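Local coordinates for protein nicastrin (Dictyostelium purpureum, PDB 4R12) that probably serves as an essential, substrate-recruiting subunit of the gamma-secretase complex, which cleaves integral membrane proteins within the membrane, at residues 245-250 with 449-455; 481-487 with 498-502; 239-243 with 426-431. All blocks are in the same frame, centred on the assembly; numbering follows the deposited sequence.

In the fold
Contacts 1 and 3 sit side by side on helix 234-252, their centres about 9 Å apart; contact 2 is centred about 20 Å from contact 3 and 22 Å from contact 1, nearer the chain's centre in space, about 7 Å from it. In sequence, residues 239-250 come first, then 426-431 and 449-455, so contacts 1 and 3 interleave and bind one helix to two successive ones, 427-441 and 452-463. Contact 2 follows, a short-range closure of residues 481-487 onto the start of helix 500-512, whose far end reaches contact 1 through Ile512. Together they join helices 234-252, 427-441, 452-463 and 500-512, the first two in a region whose family is related to zinc exopeptidases.

Contact 1: residues 245-250 with 449-455; sequences LSVIKS and TIDKNFI
The aliphatic stem of Lys249 lies over one face of the Phe454 ring, with CB 3.9 Å from the ring centroid and only 14° off its normal, a CH-pi contact. CG anti to the backbone N (chi1 -179°) sends the lysine out over the ring, and a bend at chi2 carries its chain on past Asp451, whose OD2 comes within 3.2 Å of Lys249 CE. The charged ends stay further apart, Lys249 NZ and Asp451 OD2 being 4.5 Å from each other, beyond a salt bridge. At the ring edge, near its plane, stands Ser246 OG, 3.6 Å from Phe454 CE2; this hydroxyl is hydrogen-bonded to Val242 O and also touches CG1 of Ile455. One helical turn on, Ser250 OG is a relay: it donates to Ser246 O at 2.7 Å and accepts from Asp451 N at 3.1 Å. Ser250 N also reaches Ser246 O, from the opposite face of the carbonyl plane. Asp451 N-caps helix 452-463, its OD1 accepting a hydrogen bond from Phe454 N at 3.0 Å from above the carboxylate plane. The cap and the serine bond thus grip Asp451 by side chain and backbone, fixing the start of this helix against helix 234-252. The nearby lysine would probably help to stabilise the negative charge of the capping carboxylate, while its methylenes cover one face of the ring.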
ATOM      1  N   LEU A 245       3.484 -12.866  -5.387  1.00 20.98           N
ATOM      2  CA  LEU A 245       2.584 -13.980  -5.083  1.00 21.18           C
ATOM      3  C   LEU A 245       2.566 -15.001  -6.227  1.00 21.35           C
ATOM      4  O   LEU A 245       2.504 -16.209  -5.973  1.00 22.86           O
ATOM      5  CB  LEU A 245       1.148 -13.492  -4.780  1.00 21.19           C
ATOM      6  CG  LEU A 245       1.010 -12.751  -3.441  1.00 21.08           C
ATOM      7  CD1 LEU A 245      -0.338 -12.012  -3.368  1.00 21.65           C
ATOM      8  CD2 LEU A 245       1.132 -13.729  -2.262  1.00 21.53           C
ATOM      9  N   SER A 246       2.634 -14.528  -7.471  1.00 21.16           N
ATOM     10  CA  SER A 246       2.597 -15.430  -8.625  1.00 22.98           C
ATOM     11  C   SER A 246       3.928 -16.193  -8.771  1.00 23.07           C
ATOM     12  O   SER A 246       3.950 -17.360  -9.178  1.00 23.48           O
ATOM     13  CB  SER A 246       2.266 -14.659  -9.906  1.00 22.66           C
ATOM     14  OG  SER A 246       1.001 -14.012  -9.776  1.00 21.56           O
ATOM     15  N   VAL A 247       5.024 -15.535  -8.416  1.00 21.04           N
ATOM     16  CA  VAL A 247       6.323 -16.186  -8.306  1.00 22.66           C
ATOM     17  C   VAL A 247       6.273 -17.319  -7.272  1.00 22.57           C
ATOM     18  O   VAL A 247       6.732 -18.429  -7.521  1.00 22.24           O
ATOM     19  CB  VAL A 247       7.425 -15.165  -7.914  1.00 22.12           C
ATOM     20  CG1 VAL A 247       8.668 -15.876  -7.367  1.00 22.11           C
ATOM     21  CG2 VAL A 247       7.797 -14.285  -9.117  1.00 20.25           C
ATOM     22  N   ILE A 248       5.712 -17.019  -6.105  1.00 21.64           N
ATOM     23  CA  ILE A 248       5.585 -17.987  -5.012  1.00 22.08           C
ATOM     24  C   ILE A 248       4.692 -19.157  -5.452  1.00 24.23           C
ATOM     25  O   ILE A 248       5.040 -20.334  -5.279  1.00 25.02           O
ATOM     26  CB  ILE A 248       5.035 -17.301  -3.742  1.00 22.10           C
ATOM     27  CG1 ILE A 248       6.085 -16.323  -3.201  1.00 22.07           C
ATOM     28  CG2 ILE A 248       4.695 -18.323  -2.671  1.00 23.99           C
ATOM     29  CD1 ILE A 248       5.589 -15.386  -2.147  1.00 21.76           C
ATOM     30  N   LYS A 249       3.567 -18.846  -6.082  1.00 24.28           N
ATOM     31  CA  LYS A 249       2.714 -19.915  -6.587  1.00 24.01           C
ATOM     32  C   LYS A 249       3.456 -20.789  -7.613  1.00 26.03           C
ATOM     33  O   LYS A 249       3.307 -22.020  -7.630  1.00 26.17           O
ATOM     34  CB  LYS A 249       1.440 -19.341  -7.208  1.00 24.32           C
ATOM     35  CG  LYS A 249       0.478 -20.417  -7.740  1.00 24.68           C
ATOM     36  CD  LYS A 249      -0.274 -21.129  -6.597  1.00 25.62           C
ATOM     37  CE  LYS A 249      -1.301 -22.136  -7.157  1.00 30.31           C
ATOM     38  NZ  LYS A 249      -1.901 -22.964  -6.077  1.00 30.40           N
ATOM     39  N   SER A 250       4.262 -20.154  -8.459  1.00 24.57           N
ATOM     40  CA  SER A 250       5.001 -20.899  -9.475  1.00 25.29           C
ATOM     41  C   SER A 250       6.088 -21.758  -8.825  1.00 28.29           C
ATOM     42  O   SER A 250       6.306 -22.901  -9.222  1.00 29.37           O
ATOM     43  CB  SER A 250       5.600 -19.947 -10.508  1.00 24.51           C
ATOM     44  OG  SER A 250       4.574 -19.171 -11.112  1.00 23.55           O
ATOM     45  N   THR A 449       7.713 -23.511 -14.709  1.00 28.77           N
ATOM     46  CA  THR A 449       6.479 -23.244 -15.442  1.00 29.70           C
ATOM     47  C   THR A 449       5.675 -22.238 -14.624  1.00 27.46           C
ATOM     48  O   THR A 449       5.335 -22.521 -13.472  1.00 27.67           O
ATOM     49  CB  THR A 449       5.653 -24.527 -15.664  1.00 29.53           C
ATOM     50  OG1 THR A 449       6.413 -25.456 -16.448  1.00 31.95           O
ATOM     51  CG2 THR A 449       4.334 -24.230 -16.375  1.00 29.30           C
ATOM     52  N   ILE A 450       5.402 -21.054 -15.168  1.00 24.57           N
ATOM     53  CA  ILE A 450       4.616 -20.100 -14.375  1.00 25.44           C
ATOM     54  C   ILE A 450       3.154 -20.533 -14.318  1.00 25.82           C
ATOM     55  O   ILE A 450       2.646 -21.171 -15.230  1.00 26.05           O
ATOM     56  CB  ILE A 450       4.709 -18.662 -14.903  1.00 26.13           C
ATOM     57  CG1 ILE A 450       4.146 -18.546 -16.320  1.00 26.43           C
ATOM     58  CG2 ILE A 450       6.161 -18.193 -14.880  1.00 25.23           C
ATOM     59  CD1 ILE A 450       4.042 -17.097 -16.802  1.00 28.03           C
ATOM     60  N   ASP A 451       2.479 -20.192 -13.230  1.00 26.12           N
ATOM     61  CA  ASP A 451       1.095 -20.592 -13.069  1.00 26.12           C
ATOM     62  C   ASP A 451       0.207 -19.507 -13.676  1.00 26.35           C
ATOM     63  O   ASP A 451      -0.180 -18.554 -13.001  1.00 23.62           O
ATOM     64  CB  ASP A 451       0.788 -20.833 -11.588  1.00 26.11           C
ATOM     65  CG  ASP A 451      -0.580 -21.457 -11.362  1.00 26.43           C
ATOM     66  OD1 ASP A 451      -1.485 -21.230 -12.183  1.00 25.65           O
ATOM     67  OD2 ASP A 451      -0.748 -22.159 -10.348  1.00 27.00           O
ATOM     68  N   LYS A 452      -0.120 -19.673 -14.954  1.00 24.35           N
ATOM     69  CA  LYS A 452      -0.852 -18.647 -15.690  1.00 24.85           C
ATOM     70  C   LYS A 452      -2.289 -18.539 -15.212  1.00 25.67           C
ATOM     71  O   LYS A 452      -2.846 -17.458 -15.216  1.00 24.18           O
ATOM     72  CB  LYS A 452      -0.814 -18.928 -17.191  1.00 26.74           C
ATOM     73  CG  LYS A 452       0.564 -18.669 -17.812  1.00 27.50           C
ATOM     74  CD  LYS A 452       0.554 -18.900 -19.321  1.00 29.38           C
ATOM     75  CE  LYS A 452       1.948 -18.648 -19.916  1.00 30.53           C
ATOM     76  NZ  LYS A 452       1.979 -18.927 -21.369  1.00 31.02           N
ATOM     77  N   ASN A 453      -2.884 -19.657 -14.801  1.00 23.85           N
ATOM     78  CA  ASN A 453      -4.260 -19.613 -14.295  1.00 26.04           C
ATOM     79  C   ASN A 453      -4.327 -18.694 -13.073  1.00 23.64           C
ATOM     80  O   ASN A 453      -5.209 -17.844 -12.961  1.00 25.86           O
ATOM     81  CB  ASN A 453      -4.768 -21.018 -13.936  1.00 27.96           C
ATOM     82  CG  ASN A 453      -6.244 -21.019 -13.512  1.00 26.49           C
ATOM     83  OD1 ASN A 453      -7.142 -21.007 -14.358  1.00 35.13           O
ATOM     84  ND2 ASN A 453      -6.490 -21.029 -12.208  1.00 32.40           N
ATOM     85  N   PHE A 454      -3.374 -18.861 -12.165  1.00 23.87           N
ATOM     86  CA  PHE A 454      -3.282 -18.033 -10.967  1.00 24.47           C
ATOM     87  C   PHE A 454      -3.007 -16.547 -11.292  1.00 23.96           C
ATOM     88  O   PHE A 454      -3.659 -15.640 -10.738  1.00 23.68           O
ATOM     89  CB  PHE A 454      -2.187 -18.598 -10.054  1.00 23.97           C
ATOM     90  CG  PHE A 454      -1.996 -17.844  -8.772  1.00 25.18           C
ATOM     91  CD1 PHE A 454      -2.733 -18.172  -7.643  1.00 25.63           C
ATOM     92  CD2 PHE A 454      -1.041 -16.826  -8.681  1.00 24.34           C
ATOM     93  CE1 PHE A 454      -2.541 -17.487  -6.454  1.00 27.30           C
ATOM     94  CE2 PHE A 454      -0.848 -16.141  -7.497  1.00 24.71           C
ATOM     95  CZ  PHE A 454      -1.590 -16.474  -6.377  1.00 25.57           C
ATOM     96  N   ILE A 455      -2.050 -16.300 -12.179  1.00 23.69           N
ATOM     97  CA  ILE A 455      -1.725 -14.931 -12.624  1.00 23.58           C
ATOM     98  C   ILE A 455      -2.980 -14.233 -13.171  1.00 24.82           C
ATOM     99  O   ILE A 455      -3.304 -13.097 -12.794  1.00 21.76           O
ATOM    100  CB  ILE A 455      -0.585 -14.941 -13.723  1.00 23.01           C
ATOM    101  CG1 ILE A 455       0.763 -15.349 -13.106  1.00 23.04           C
ATOM    102  CG2 ILE A 455      -0.460 -13.578 -14.405  1.00 23.29           C
ATOM    103  CD1 ILE A 455       1.854 -15.744 -14.145  1.00 23.50           C
TER
HETATM  104  O   HOH W   1       6.483 -23.925 -11.843  1.00 31.75           O

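Contact 2: residues 481-487 with 498-502; sequences VPNFYSS and SPYET
Over one face of the Phe484 ring runs the stem of Glu501, CG lying 4.0 Å from the ring centroid and 29° off its normal in a CH-pi contact; the carboxylate beyond is turned 78° from the ring plane. Phe484 also stacks edge-to-face with Phe462, and on the neighbouring Tyr485 ring Ser487 N sits 3.3 Å above the centre of one face. The glutamate chain bends at chi2, which swings its acid group from the phenylalanine ring to the backbone of Asn483. There Asn483 N donates to Glu501 OE1 at 3.2 Å, nearly straight, arriving from above the carboxylate plane. The carbonyl oxygen of the same residue faces the acid too: Asn483 O and Glu501 OE2, both acceptors, lie 3.3 Å apart without a bond. A water 2.7 Å from Glu501 OE2 may ease the charge, as may the start of helix 500-512. The Asn483 amide, its plane 62° from the carboxylate, is held by its own segment: ND2 donates to Val481 O at 2.9 Å, in the amide plane. Further along, CG of Pro499, the N-cap residue, abuts Ser486 O at 3.8 Å and Ser487 CB. Around the contact, Tyr485 hydrogen-bonds Glu574 through its hydroxyl and packs on Val195 and Ile27. Ser487 adds a backbone bond to Gly196, so the loop ties the beginning of helix 500-512 to strands 192-203 and 21-29.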
ATOM      1  N   VAL A 481     -13.183  -2.046  -4.959  1.00 25.00           N
ATOM      2  CA  VAL A 481     -11.967  -1.428  -5.498  1.00 24.14           C
ATOM      3  C   VAL A 481     -10.805  -1.894  -4.652  1.00 22.98           C
ATOM      4  O   VAL A 481     -10.820  -1.703  -3.442  1.00 24.42           O
ATOM      5  CB  VAL A 481     -12.019   0.116  -5.484  1.00 24.68           C
ATOM      6  CG1 VAL A 481     -10.677   0.693  -6.003  1.00 24.55           C
ATOM      7  CG2 VAL A 481     -13.186   0.620  -6.313  1.00 25.93           C
ATOM      8  N   PRO A 482      -9.793  -2.524  -5.272  1.00 23.31           N
ATOM      9  CA  PRO A 482      -8.643  -2.902  -4.447  1.00 22.54           C
ATOM     10  C   PRO A 482      -8.031  -1.652  -3.823  1.00 23.04           C
ATOM     11  O   PRO A 482      -7.812  -0.681  -4.546  1.00 23.30           O
ATOM     12  CB  PRO A 482      -7.658  -3.536  -5.443  1.00 22.20           C
ATOM     13  CG  PRO A 482      -8.453  -3.771  -6.709  1.00 23.50           C
ATOM     14  CD  PRO A 482      -9.578  -2.787  -6.705  1.00 23.30           C
ATOM     15  N   ASN A 483      -7.808  -1.648  -2.516  1.00 23.66           N
ATOM     16  CA  ASN A 483      -7.141  -0.508  -1.900  1.00 24.05           C
ATOM     17  C   ASN A 483      -6.214  -0.979  -0.791  1.00 23.51           C
ATOM     18  O   ASN A 483      -6.635  -1.693   0.108  1.00 23.75           O
ATOM     19  CB  ASN A 483      -8.159   0.519  -1.379  1.00 24.35           C
ATOM     20  CG  ASN A 483      -9.130  -0.060  -0.347  1.00 27.36           C
ATOM     21  OD1 ASN A 483      -9.094   0.317   0.829  1.00 26.92           O
ATOM     22  ND2 ASN A 483     -10.036  -0.933  -0.794  1.00 23.82           N
ATOM     23  N   PHE A 484      -4.946  -0.595  -0.875  1.00 22.05           N
ATOM     24  CA  PHE A 484      -3.914  -1.160  -0.003  1.00 21.19           C
ATOM     25  C   PHE A 484      -3.319  -0.140   0.972  1.00 22.77           C
ATOM     26  O   PHE A 484      -2.250  -0.364   1.547  1.00 21.49           O
ATOM     27  CB  PHE A 484      -2.803  -1.791  -0.866  1.00 21.03           C
ATOM     28  CG  PHE A 484      -3.300  -2.941  -1.709  1.00 23.48           C
ATOM     29  CD1 PHE A 484      -3.378  -4.220  -1.172  1.00 22.17           C
ATOM     30  CD2 PHE A 484      -3.718  -2.740  -3.017  1.00 22.24           C
ATOM     31  CE1 PHE A 484      -3.857  -5.292  -1.931  1.00 22.38           C
ATOM     32  CE2 PHE A 484      -4.198  -3.810  -3.780  1.00 21.87           C
ATOM     33  CZ  PHE A 484      -4.261  -5.084  -3.223  1.00 20.52           C
ATOM     34  N   TYR A 485      -4.017   0.968   1.180  1.00 24.46           N
ATOM     35  CA  TYR A 485      -3.623   1.869   2.266  1.00 22.12           C
ATOM     36  C   TYR A 485      -3.664   1.058   3.561  1.00 22.96           C
ATOM     37  O   TYR A 485      -4.599   0.296   3.786  1.00 23.05           O
ATOM     38  CB  TYR A 485      -4.551   3.081   2.327  1.00 23.61           C
ATOM     39  CG  TYR A 485      -4.464   3.844   3.629  1.00 22.68           C
ATOM     40  CD1 TYR A 485      -3.264   4.398   4.051  1.00 25.16           C
ATOM     41  CD2 TYR A 485      -5.598   4.038   4.416  1.00 23.55           C
ATOM     42  CE1 TYR A 485      -3.187   5.117   5.245  1.00 25.56           C
ATOM     43  CE2 TYR A 485      -5.534   4.756   5.609  1.00 24.14           C
ATOM     44  CZ  TYR A 485      -4.321   5.285   6.016  1.00 26.51           C
ATOM     45  OH  TYR A 485      -4.242   5.994   7.185  1.00 25.43           O
ATOM     46  N   SER A 486      -2.631   1.182   4.389  1.00 23.25           N
ATOM     47  CA  SER A 486      -2.496   0.337   5.572  1.00 23.56           C
ATOM     48  C   SER A 486      -3.614   0.534   6.599  1.00 24.54           C
ATOM     49  O   SER A 486      -3.909  -0.372   7.377  1.00 26.59           O
ATOM     50  CB  SER A 486      -1.143   0.601   6.258  1.00 25.41           C
ATOM     51  OG  SER A 486      -1.118   1.908   6.802  1.00 27.16           O
ATOM     52  N   SER A 487      -4.216   1.720   6.598  1.00 23.83           N
ATOM     53  CA  SER A 487      -5.179   2.108   7.637  1.00 26.39           C
ATOM     54  C   SER A 487      -4.485   2.087   9.005  1.00 26.68           C
ATOM     55  O   SER A 487      -3.267   2.323   9.095  1.00 25.67           O
ATOM     56  CB  SER A 487      -6.430   1.195   7.608  1.00 26.05           C
ATOM     57  OG  SER A 487      -7.407   1.619   8.531  1.00 27.57           O
ATOM     58  N   SER A 498      -6.876  -5.292  10.913  1.00 30.14           N
ATOM     59  CA  SER A 498      -6.408  -5.418   9.533  1.00 29.06           C
ATOM     60  C   SER A 498      -7.557  -5.335   8.535  1.00 29.95           C
ATOM     61  O   SER A 498      -8.585  -5.995   8.707  1.00 29.24           O
ATOM     62  CB  SER A 498      -5.652  -6.743   9.327  1.00 30.15           C
ATOM     63  OG  SER A 498      -4.350  -6.695   9.886  1.00 31.12           O
ATOM     64  N   PRO A 499      -7.370  -4.547   7.468  1.00 27.34           N
ATOM     65  CA  PRO A 499      -8.360  -4.500   6.388  1.00 26.18           C
ATOM     66  C   PRO A 499      -8.394  -5.804   5.596  1.00 25.62           C
ATOM     67  O   PRO A 499      -7.500  -6.642   5.724  1.00 25.06           O
ATOM     68  CB  PRO A 499      -7.881  -3.345   5.498  1.00 24.69           C
ATOM     69  CG  PRO A 499      -6.758  -2.650   6.292  1.00 27.79           C
ATOM     70  CD  PRO A 499      -6.208  -3.683   7.205  1.00 26.12           C
ATOM     71  N   TYR A 500      -9.423  -5.939   4.767  1.00 26.67           N
ATOM     72  CA  TYR A 500      -9.647  -7.129   3.955  1.00 26.26           C
ATOM     73  C   TYR A 500      -8.413  -7.490   3.153  1.00 25.70           C
ATOM     74  O   TYR A 500      -8.028  -8.653   3.090  1.00 24.24           O
ATOM     75  CB  TYR A 500     -10.831  -6.902   3.017  1.00 26.33           C
ATOM     76  CG  TYR A 500     -11.181  -8.108   2.168  1.00 28.31           C
ATOM     77  CD1 TYR A 500     -12.002  -9.113   2.663  1.00 29.59           C
ATOM     78  CD2 TYR A 500     -10.693  -8.236   0.870  1.00 25.68           C
ATOM     79  CE1 TYR A 500     -12.327 -10.232   1.893  1.00 29.30           C
ATOM     80  CE2 TYR A 500     -11.017  -9.340   0.086  1.00 26.84           C
ATOM     81  CZ  TYR A 500     -11.832 -10.337   0.607  1.00 29.79           C
ATOM     82  OH  TYR A 500     -12.159 -11.444  -0.165  1.00 29.82           O
ATOM     83  N   GLU A 501      -7.797  -6.474   2.550  1.00 24.04           N
ATOM     84  CA  GLU A 501      -6.639  -6.676   1.687  1.00 24.73           C
ATOM     85  C   GLU A 501      -5.479  -7.389   2.385  1.00 23.58           C
ATOM     86  O   GLU A 501      -4.863  -8.274   1.791  1.00 22.27           O
ATOM     87  CB  GLU A 501      -6.160  -5.333   1.126  1.00 24.33           C
ATOM     88  CG  GLU A 501      -6.922  -4.869  -0.106  1.00 29.63           C
ATOM     89  CD  GLU A 501      -8.296  -4.285   0.207  1.00 23.47           C
ATOM     90  OE1 GLU A 501      -9.064  -4.062  -0.761  1.00 24.60           O
ATOM     91  OE2 GLU A 501      -8.604  -4.045   1.398  1.00 25.93           O
ATOM     92  N   THR A 502      -5.180  -7.011   3.627  1.00 23.11           N
ATOM     93  CA  THR A 502      -4.141  -7.684   4.399  1.00 22.20           C
ATOM     94  C   THR A 502      -4.519  -9.121   4.761  1.00 24.65           C
ATOM     95  O   THR A 502      -3.710 -10.031   4.621  1.00 23.71           O
ATOM     96  CB  THR A 502      -3.813  -6.910   5.702  1.00 24.25           C
ATOM     97  OG1 THR A 502      -3.228  -5.654   5.363  1.00 24.54           O
ATOM     98  CG2 THR A 502      -2.815  -7.672   6.557  1.00 25.20           C
TER
HETATM   99  O   HOH W   2     -11.458  -3.505  -0.154  1.00 26.69           O
HETATM  100  O   HOH W   3     -10.122  -2.224   2.648  1.00 28.22           O

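Contact 3: residues 239-243 with 426-431; sequences FATVT and TLNDIV
Phe239, Leu427 and Thr243 bury the most surface here, and Leu427 CD1 touches both of the others, which stand one turn apart on helix 234-252. The leucine CG lies anti to the backbone N (chi1 -179°), which extends the branch toward helix 234-252: CD1 comes 4.0 Å from Phe239 CZ and 3.3 Å from Thr243 OG1, while the other methyl, CD2, meets Val242 CG1. Leu427 runs antiparallel alongside Phe239 and Thr243. The Phe239 ring continues to Ile430, with CE1 4.0 Å from Ile430 CD1, and reaches Thr426, whose OG1 is hydrogen-bonded to Leu423 O. Thr243 faces Leu427 with its hydroxyl and Ile430 with its methyl, CG2 lying 3.7 Å from Ile430 CG2. The hydroxyl finds its polar partner one turn back, donating to Phe239 O at 2.9 Å from above the carbonyl plane; Thr243 N uses the same oxygen. Replacing Thr243 by an alanine removes both branches and would probably open a gap beside Leu427 CD1 and Ile430 CG2. No hydrogen bond crosses this buried interface, so the two short helical segments are joined mainly by van der Waals packing, their axes passing 10.5 Å apart at a crossing angle of -55°. Helix 452-463 covers one flank, with Ile455 and Tyr459 on Leu427 and Phe462 on Val242, and strand 370-374 brings Ile370 against Thr426 and Ile430.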
ATOM      1  N   PHE A 239       1.181  -4.152  -8.573  1.00 20.80           N
ATOM      2  CA  PHE A 239       1.727  -4.968  -9.667  1.00 21.04           C
ATOM      3  C   PHE A 239       2.792  -5.917  -9.099  1.00 20.87           C
ATOM      4  O   PHE A 239       2.736  -7.133  -9.348  1.00 20.13           O
ATOM      5  CB  PHE A 239       2.297  -4.089 -10.795  1.00 21.50           C
ATOM      6  CG  PHE A 239       2.774  -4.857 -12.021  1.00 23.60           C
ATOM      7  CD1 PHE A 239       3.994  -5.526 -12.023  1.00 23.20           C
ATOM      8  CD2 PHE A 239       2.034  -4.834 -13.198  1.00 22.98           C
ATOM      9  CE1 PHE A 239       4.442  -6.197 -13.159  1.00 23.31           C
ATOM     10  CE2 PHE A 239       2.489  -5.496 -14.336  1.00 24.98           C
ATOM     11  CZ  PHE A 239       3.686  -6.179 -14.317  1.00 21.34           C
ATOM     12  N   ALA A 240       3.742  -5.378  -8.327  1.00 19.69           N
ATOM     13  CA  ALA A 240       4.753  -6.200  -7.668  1.00 20.46           C
ATOM     14  C   ALA A 240       4.153  -7.216  -6.687  1.00 19.98           C
ATOM     15  O   ALA A 240       4.615  -8.357  -6.605  1.00 20.30           O
ATOM     16  CB  ALA A 240       5.797  -5.308  -6.935  1.00 20.65           C
ATOM     17  N   THR A 241       3.121  -6.815  -5.949  1.00 20.55           N
ATOM     18  CA  THR A 241       2.464  -7.766  -5.052  1.00 20.60           C
ATOM     19  C   THR A 241       1.916  -8.981  -5.817  1.00 21.03           C
ATOM     20  O   THR A 241       2.117 -10.127  -5.407  1.00 19.23           O
ATOM     21  CB  THR A 241       1.331  -7.092  -4.267  1.00 21.53           C
ATOM     22  OG1 THR A 241       1.869  -5.977  -3.541  1.00 21.73           O
ATOM     23  CG2 THR A 241       0.690  -8.087  -3.294  1.00 20.02           C
ATOM     24  N   VAL A 242       1.240  -8.728  -6.934  1.00 20.32           N
ATOM     25  CA  VAL A 242       0.749  -9.811  -7.792  1.00 20.05           C
ATOM     26  C   VAL A 242       1.900 -10.664  -8.308  1.00 19.94           C
ATOM     27  O   VAL A 242       1.836 -11.916  -8.339  1.00 21.82           O
ATOM     28  CB  VAL A 242      -0.040  -9.241  -8.991  1.00 19.97           C
ATOM     29  CG1 VAL A 242      -0.350 -10.331 -10.007  1.00 20.69           C
ATOM     30  CG2 VAL A 242      -1.329  -8.593  -8.507  1.00 19.92           C
ATOM     31  N   THR A 243       2.951  -9.975  -8.735  1.00 20.77           N
ATOM     32  CA  THR A 243       4.149 -10.630  -9.252  1.00 20.24           C
ATOM     33  C   THR A 243       4.727 -11.601  -8.240  1.00 20.31           C
ATOM     34  O   THR A 243       4.911 -12.788  -8.538  1.00 20.97           O
ATOM     35  CB  THR A 243       5.235  -9.592  -9.624  1.00 19.63           C
ATOM     36  OG1 THR A 243       4.754  -8.740 -10.672  1.00 20.70           O
ATOM     37  CG2 THR A 243       6.512 -10.306 -10.099  1.00 19.64           C
ATOM     38  N   THR A 426       3.776  -7.456 -19.614  1.00 24.39           N
ATOM     39  CA  THR A 426       5.109  -7.823 -19.110  1.00 25.49           C
ATOM     40  C   THR A 426       5.060  -8.783 -17.920  1.00 24.51           C
ATOM     41  O   THR A 426       6.094  -9.311 -17.513  1.00 23.98           O
ATOM     42  CB  THR A 426       5.946  -6.579 -18.663  1.00 27.24           C
ATOM     43  OG1 THR A 426       5.288  -5.913 -17.575  1.00 24.19           O
ATOM     44  CG2 THR A 426       6.165  -5.595 -19.818  1.00 26.00           C
ATOM     45  N   LEU A 427       3.875  -9.008 -17.356  1.00 24.16           N
ATOM     46  CA  LEU A 427       3.779  -9.744 -16.101  1.00 23.84           C
ATOM     47  C   LEU A 427       4.296 -11.194 -16.184  1.00 24.05           C
ATOM     48  O   LEU A 427       5.065 -11.627 -15.322  1.00 23.67           O
ATOM     49  CB  LEU A 427       2.323  -9.730 -15.596  1.00 22.08           C
ATOM     50  CG  LEU A 427       2.037 -10.429 -14.277  1.00 22.68           C
ATOM     51  CD1 LEU A 427       2.922  -9.889 -13.171  1.00 20.37           C
ATOM     52  CD2 LEU A 427       0.549 -10.206 -13.931  1.00 23.50           C
ATOM     53  N   ASN A 428       3.893 -11.937 -17.212  1.00 24.73           N
ATOM     54  CA  ASN A 428       4.336 -13.326 -17.350  1.00 24.60           C
ATOM     55  C   ASN A 428       5.869 -13.444 -17.382  1.00 23.01           C
ATOM     56  O   ASN A 428       6.462 -14.247 -16.652  1.00 24.90           O
ATOM     57  CB  ASN A 428       3.744 -13.946 -18.615  1.00 24.15           C
ATOM     58  CG  ASN A 428       2.252 -14.280 -18.475  1.00 28.05           C
ATOM     59  OD1 ASN A 428       1.647 -14.081 -17.423  1.00 24.92           O
ATOM     60  ND2 ASN A 428       1.664 -14.798 -19.549  1.00 28.70           N
ATOM     61  N   ASP A 429       6.488 -12.620 -18.222  1.00 23.70           N
ATOM     62  CA  ASP A 429       7.946 -12.560 -18.328  1.00 25.12           C
ATOM     63  C   ASP A 429       8.607 -12.236 -16.992  1.00 25.51           C
ATOM     64  O   ASP A 429       9.563 -12.906 -16.595  1.00 24.39           O
ATOM     65  CB  ASP A 429       8.363 -11.537 -19.392  1.00 26.19           C
ATOM     66  CG  ASP A 429       8.369 -12.133 -20.797  1.00 29.59           C
ATOM     67  OD1 ASP A 429       8.268 -13.370 -20.906  1.00 29.04           O
ATOM     68  OD2 ASP A 429       8.496 -11.373 -21.778  1.00 31.63           O
ATOM     69  N   ILE A 430       8.094 -11.225 -16.283  1.00 23.52           N
ATOM     70  CA  ILE A 430       8.679 -10.858 -15.004  1.00 22.44           C
ATOM     71  C   ILE A 430       8.526 -11.999 -13.979  1.00 23.51           C
ATOM     72  O   ILE A 430       9.486 -12.322 -13.258  1.00 23.66           O
ATOM     73  CB  ILE A 430       8.059  -9.530 -14.482  1.00 22.07           C
ATOM     74  CG1 ILE A 430       8.475  -8.381 -15.418  1.00 23.58           C
ATOM     75  CG2 ILE A 430       8.503  -9.238 -13.046  1.00 22.91           C
ATOM     76  CD1 ILE A 430       7.780  -7.031 -15.138  1.00 21.76           C
ATOM     77  N   VAL A 431       7.347 -12.635 -13.930  1.00 22.04           N
ATOM     78  CA  VAL A 431       7.166 -13.766 -13.019  1.00 22.09           C
ATOM     79  C   VAL A 431       8.119 -14.914 -13.381  1.00 23.31           C
ATOM     80  O   VAL A 431       8.776 -15.497 -12.503  1.00 24.44           O
ATOM     81  CB  VAL A 431       5.715 -14.285 -13.018  1.00 22.58           C
ATOM     82  CG1 VAL A 431       5.582 -15.529 -12.129  1.00 21.33           C
ATOM     83  CG2 VAL A 431       4.766 -13.183 -12.535  1.00 20.85           C
TER